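Elongation factor 1-beta (Pyrococcus horikoshii OT-3, PDB 7CSL) probably promotes the exchange of GDP for GTP on elongation factor 1-alpha, renewing the form that carries aminoacyl-tRNA to the ribosome. Local coordinates at residues Pro17-Leu21 with Asp22-Glu26. Numbering follows the deposited sequence.
Sequences PDVNL and DELEE
Asn20 lays its side-chain amide over the start of helix 21-29, with CG packed 3.7 Å from Glu23 CB, and serves as the N-cap. With CG anti to the backbone N (chi1 -172°), Asn20 OD1 is swung forward over the first turn and accepts from Glu23 N at 3.1 Å. The bond is fairly straight at hydrogen, 157°, yet the donor stands above the amide plane, 52° out of it, and so misses the lone pairs. Glu23 sends its own extended chain back across Asn20 at about a right angle; Glu23 OE2 stops 3.9 Å from Asn20 ND2, a loose approach at an exposed corner.

Behind the cap the main chain takes over. Asn20 O receives Leu24 N at 3.1 Å, and Leu21 O receives Glu25 N at 2.8 Å, the first i to i+4 bonds of the helix. One residue before the cap, Val19 reaches forward to the helix: its CG1 meets Leu24 CD2 at 4.1 Å, a hydrophobic staple spanning the N-cap on its buried side. Leu24 also packs on Leu53, as does Leu21, which seats this end of the helix, the first of a ferredoxin-like alpha/beta sandwich, against strand 50-59 of the antiparallel sheet.

Asp22 and Glu25 both form salt bridges with Arg43 of strand 37-47, and Glu25 has a second partner in Lys29. Asn20 OD1 thus stands in for the i-4 carbonyl that Glu23 N would have inside a helix, while Asp22 and Glu23 in the first turn would be expected to interact favourably with the helix dipole.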
loop_
_atom_site.group_PDB
_atom_site.type_symbol
_atom_site.label_atom_id
_atom_site.label_comp_id
_atom_site.label_asym_id
_atom_site.label_seq_id
_atom_site.Cartn_x
_atom_site.Cartn_y
_atom_site.Cartn_z
ATOM N N PRO C 17 -17.351 17.177 14.475
ATOM C CA PRO C 17 -17.631 16.186 15.521
ATOM C C PRO C 17 -19.113 15.946 15.854
ATOM O O PRO C 17 -19.425 14.883 16.389
ATOM C CB PRO C 17 -16.955 16.755 16.756
ATOM C CG PRO C 17 -15.971 17.732 16.286
ATOM C CD PRO C 17 -16.303 18.123 14.877
ATOM N N ASP C 18 -19.989 16.921 15.569
ATOM C CA ASP C 18 -21.443 16.820 15.821
ATOM C C ASP C 18 -22.271 16.313 14.621
ATOM O O ASP C 18 -23.488 16.338 14.678
ATOM C CB ASP C 18 -22.017 18.184 16.285
ATOM C CG ASP C 18 -21.538 18.605 17.686
ATOM O OD1 ASP C 18 -20.870 17.818 18.387
ATOM O OD2 ASP C 18 -21.837 19.754 18.089
ATOM N N VAL C 19 -21.627 15.849 13.551
ATOM C CA VAL C 19 -22.341 15.173 12.457
ATOM C C VAL C 19 -23.049 13.914 12.987
ATOM O O VAL C 19 -22.487 13.124 13.734
ATOM C CB VAL C 19 -21.395 14.780 11.279
ATOM C CG1 VAL C 19 -22.121 13.902 10.259
ATOM C CG2 VAL C 19 -20.837 16.019 10.598
ATOM N N ASN C 20 -24.307 13.765 12.611
ATOM C CA ASN C 20 -25.066 12.570 12.872
ATOM C C ASN C 20 -24.514 11.472 11.951
ATOM O O ASN C 20 -24.735 11.493 10.743
ATOM C CB ASN C 20 -26.540 12.835 12.603
ATOM C CG ASN C 20 -27.435 11.696 13.042
ATOM O OD1 ASN C 20 -27.111 10.517 12.885
ATOM N ND2 ASN C 20 -28.595 12.056 13.574
ATOM N N LEU C 21 -23.807 10.522 12.546
ATOM C CA LEU C 21 -23.109 9.473 11.798
ATOM C C LEU C 21 -24.077 8.385 11.310
ATOM O O LEU C 21 -23.817 7.761 10.272
ATOM C CB LEU C 21 -21.974 8.886 12.652
ATOM C CG LEU C 21 -20.910 9.887 13.142
ATOM C CD1 LEU C 21 -20.060 9.312 14.287
ATOM C CD2 LEU C 21 -20.025 10.367 11.994
ATOM N N ASP C 22 -25.199 8.168 12.020
ATOM C CA ASP C 22 -26.244 7.225 11.539
ATOM C C ASP C 22 -26.896 7.744 10.236
ATOM O O ASP C 22 -27.162 6.990 9.280
ATOM C CB ASP C 22 -27.312 6.964 12.627
ATOM C CG ASP C 22 -26.734 6.316 13.902
ATOM O OD1 ASP C 22 -25.787 5.495 13.822
ATOM O OD2 ASP C 22 -27.218 6.638 14.998
ATOM N N GLU C 23 -27.121 9.047 10.197
ATOM C CA GLU C 23 -27.718 9.711 9.056
ATOM C C GLU C 23 -26.758 9.712 7.878
ATOM O O GLU C 23 -27.174 9.477 6.740
ATOM C CB GLU C 23 -28.067 11.141 9.452
ATOM C CG GLU C 23 -28.753 11.983 8.396
ATOM C CD GLU C 23 -29.054 13.388 8.913
ATOM O OE1 GLU C 23 -28.757 14.353 8.179
ATOM O OE2 GLU C 23 -29.553 13.522 10.060
ATOM N N LEU C 24 -25.483 9.986 8.177
ATOM C CA LEU C 24 -24.419 10.055 7.187
ATOM C C LEU C 24 -24.139 8.662 6.590
ATOM O O LEU C 24 -24.081 8.491 5.356
ATOM C CB LEU C 24 -23.137 10.683 7.798
ATOM C CG LEU C 24 -21.918 10.660 6.883
ATOM C CD1 LEU C 24 -22.179 11.553 5.670
ATOM C CD2 LEU C 24 -20.660 11.115 7.589
ATOM N N GLU C 25 -24.033 7.658 7.445
ATOM C CA GLU C 25 -23.879 6.279 6.961
ATOM C C GLU C 25 -24.953 5.910 5.958
ATOM O O GLU C 25 -24.651 5.408 4.882
ATOM C CB GLU C 25 -23.925 5.306 8.120
ATOM C CG GLU C 25 -23.628 3.854 7.756
ATOM C CD GLU C 25 -23.625 2.972 8.978
ATOM O OE1 GLU C 25 -23.225 3.487 10.044
ATOM O OE2 GLU C 25 -24.018 1.782 8.875
ATOM N N GLU C 26 -26.205 6.176 6.328
ATOM C CA GLU C 26 -27.354 5.844 5.492
ATOM C C GLU C 26 -27.267 6.513 4.118
ATOM O O GLU C 26 -27.684 5.914 3.126
ATOM C CB GLU C 26 -28.680 6.227 6.194
ATOM C CG GLU C 26 -29.915 5.534 5.618
ATOM C CD GLU C 26 -31.226 6.292 5.853
ATOM O OE1 GLU C 26 -31.617 6.478 7.032
ATOM O OE2 GLU C 26 -31.877 6.683 4.851
#